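Local coordinates for lipoprotein YgdI/YgdR-like SH3-like domain-containing protein (Shewanella oneidensis, PDB 2RB6), which is of unknown function but is probably a membrane-attached lipoprotein whose small all-beta domain resembles the SH3 fold, at residues P21-D24 with M29-Y32. Sequence-based numbering, arbitrary orientation.
Sequences PKLD and MYLY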
ATOM      1  N   PRO A  21       0.016  -0.373  -4.557  1.00 34.80           N
ATOM      2  CA  PRO A  21      -1.342   0.087  -4.249  1.00 36.32           C
ATOM      3  C   PRO A  21      -1.831   1.011  -5.370  1.00 38.27           C
ATOM      4  O   PRO A  21      -1.104   1.903  -5.825  1.00 38.71           O
ATOM      5  CB  PRO A  21      -1.180   0.796  -2.893  1.00 34.20           C
ATOM      6  CG  PRO A  21       0.231   1.278  -2.914  1.00 34.68           C
ATOM      7  CD  PRO A  21       0.989   0.133  -3.571  1.00 35.23           C
ATOM      8  N   LYS A  22      -3.057   0.773  -5.825  1.00 39.47           N
ATOM      9  CA  LYS A  22      -3.658   1.538  -6.915  1.00 39.56           C
ATOM     10  C   LYS A  22      -4.615   2.609  -6.374  1.00 40.28           C
ATOM     11  O   LYS A  22      -5.598   2.291  -5.704  1.00 38.30           O
ATOM     12  CB  LYS A  22      -4.404   0.559  -7.820  1.00 41.26           C
ATOM     13  CG  LYS A  22      -4.588   0.992  -9.255  1.00 44.34           C
ATOM     14  CD  LYS A  22      -4.762  -0.234 -10.152  1.00 47.38           C
ATOM     15  CE  LYS A  22      -4.923   0.143 -11.628  1.00 49.98           C
ATOM     16  NZ  LYS A  22      -6.216   0.847 -11.908  1.00 50.47           N
ATOM     17  N   LEU A  23      -4.332   3.876  -6.670  1.00 40.96           N
ATOM     18  CA  LEU A  23      -5.170   4.977  -6.190  1.00 42.15           C
ATOM     19  C   LEU A  23      -6.447   5.219  -6.998  1.00 43.60           C
ATOM     20  O   LEU A  23      -6.397   5.448  -8.205  1.00 44.88           O
ATOM     21  CB  LEU A  23      -4.359   6.281  -6.143  1.00 42.56           C
ATOM     22  CG  LEU A  23      -5.155   7.535  -5.750  1.00 43.07           C
ATOM     23  CD1 LEU A  23      -5.846   7.302  -4.412  1.00 41.74           C
ATOM     24  CD2 LEU A  23      -4.238   8.749  -5.677  1.00 41.01           C
ATOM     25  N   ASP A  24      -7.589   5.175  -6.313  1.00 44.43           N
ATOM     26  CA  ASP A  24      -8.896   5.411  -6.925  1.00 43.81           C
ATOM     27  C   ASP A  24      -9.288   6.858  -6.607  1.00 44.33           C
ATOM     28  O   ASP A  24      -9.711   7.167  -5.486  1.00 42.11           O
ATOM     29  CB  ASP A  24      -9.929   4.430  -6.343  1.00 44.10           C
ATOM     30  CG  ASP A  24     -11.305   4.538  -7.005  1.00 44.39           C
ATOM     31  OD1 ASP A  24     -12.077   3.563  -6.919  1.00 45.99           O
ATOM     32  OD2 ASP A  24     -11.634   5.590  -7.592  1.00 43.49           O
HETATM   33  N   MSE A  29      -9.513   6.543  -2.452  1.00 42.99           N
HETATM   34  CA  MSE A  29      -9.186   5.307  -1.749  1.00 41.68           C
HETATM   35  C   MSE A  29      -8.026   4.560  -2.403  1.00 38.71           C
HETATM   36  O   MSE A  29      -7.976   4.432  -3.624  1.00 36.55           O
HETATM   37  CB  MSE A  29     -10.406   4.380  -1.740  1.00 44.90           C
HETATM   38  CG  MSE A  29     -11.585   4.871  -0.937  1.00 49.56           C
HETATM   39 SE   MSE A  29     -11.342   4.544   0.944  1.00 58.73          SE
HETATM   40  CE  MSE A  29     -12.950   5.396   1.601  1.00 53.38           C
ATOM     41  N   TYR A  30      -7.096   4.064  -1.589  1.00 36.52           N
ATOM     42  CA  TYR A  30      -5.974   3.283  -2.111  1.00 35.16           C
ATOM     43  C   TYR A  30      -6.314   1.805  -1.947  1.00 33.36           C
ATOM     44  O   TYR A  30      -6.586   1.341  -0.839  1.00 32.48           O
ATOM     45  CB  TYR A  30      -4.677   3.581  -1.345  1.00 36.37           C
ATOM     46  CG  TYR A  30      -3.751   4.582  -2.010  1.00 38.39           C
ATOM     47  CD1 TYR A  30      -3.046   4.251  -3.171  1.00 38.95           C
ATOM     48  CD2 TYR A  30      -3.584   5.863  -1.482  1.00 38.58           C
ATOM     49  CE1 TYR A  30      -2.198   5.170  -3.785  1.00 39.22           C
ATOM     50  CE2 TYR A  30      -2.743   6.791  -2.088  1.00 40.55           C
ATOM     51  CZ  TYR A  30      -2.054   6.439  -3.238  1.00 41.35           C
ATOM     52  OH  TYR A  30      -1.227   7.361  -3.836  1.00 43.59           O
ATOM     53  N   LEU A  31      -6.317   1.074  -3.055  1.00 31.78           N
ATOM     54  CA  LEU A  31      -6.598  -0.356  -3.020  1.00 30.40           C
ATOM     55  C   LEU A  31      -5.264  -1.090  -3.015  1.00 31.29           C
ATOM     56  O   LEU A  31      -4.320  -0.705  -3.718  1.00 30.39           O
ATOM     57  CB  LEU A  31      -7.417  -0.790  -4.241  1.00 29.01           C
ATOM     58  CG  LEU A  31      -8.952  -0.684  -4.245  1.00 31.08           C
ATOM     59  CD1 LEU A  31      -9.562  -1.837  -3.451  1.00 27.98           C
ATOM     60  CD2 LEU A  31      -9.392   0.662  -3.676  1.00 30.28           C
ATOM     61  N   TYR A  32      -5.195  -2.150  -2.219  1.00 29.46           N
ATOM     62  CA  TYR A  32      -3.983  -2.927  -2.106  1.00 28.88           C
ATOM     63  C   TYR A  32      -4.359  -4.334  -1.635  1.00 30.87           C
ATOM     64  O   TYR A  32      -5.493  -4.560  -1.224  1.00 28.87           O
ATOM     65  CB  TYR A  32      -3.039  -2.227  -1.120  1.00 25.09           C
ATOM     66  CG  TYR A  32      -3.381  -2.381   0.351  1.00 22.14           C
ATOM     67  CD1 TYR A  32      -2.898  -3.461   1.078  1.00 23.05           C
ATOM     68  CD2 TYR A  32      -4.146  -1.421   1.029  1.00 23.14           C
ATOM     69  CE1 TYR A  32      -3.150  -3.589   2.442  1.00 22.76           C
ATOM     70  CE2 TYR A  32      -4.409  -1.532   2.405  1.00 19.44           C
ATOM     71  CZ  TYR A  32      -3.899  -2.626   3.100  1.00 24.41           C
ATOM     72  OH  TYR A  32      -4.105  -2.767   4.452  1.00 24.56           O
TER
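Met29, a selenomethionine, faces Asp24 where the two strands meet the loop that joins them, and the pair exchanges two backbone hydrogen bonds. The amide N of Asp24 reaches Met29 O at 2.8 Å, and the return bond, from Met29 N to Asp24 O, is longer and more bent. The Asp24 carboxylate turns to the loop instead, where OD2 accepts a hydrogen bond from the amide of Thr26; the Met29 side chain leads off toward Met41 on strand 39-43.

Tyr30 and Leu23 form a non-hydrogen-bonded pair, their CA atoms 4.5 Å apart, and here side chains do the joining. With CG anti to the backbone N (chi1 176°), Leu23 sets its CD1 methyl over the centre of the Tyr30 ring, 3.9 Å from its centroid, in a CH-pi contact. Leu23 CB lies closer still, 3.4 Å from Tyr30 CE1. Pro21 CB meets the Tyr30 ring obliquely, near Tyr30 CD1. Hydrogen-bonded pairs, Asp24 with Met29 and Lys22 with Leu31, thus flank a non-hydrogen-bonded one, as expected for an antiparallel beta hairpin. The hairpin is part of a small SH3-like fold: 29-33 is the middle strand of its sheet, with 22-24 along one flank and 39-43 along the other.

Leu31 restores the double backbone bonding, now with Lys22: Leu31 N donates almost straight to Lys22 O (175° at the hydrogen), and Lys22 N to Leu31 O at 2.9 Å. Leu31 O also receives a CA-H...O contact from Pro21.

Beyond it Tyr32 touches Pro21 through its CB, at 4.0 Å from Pro21 CB, while its ring departs toward Met7 and Ile15 of the other sheet.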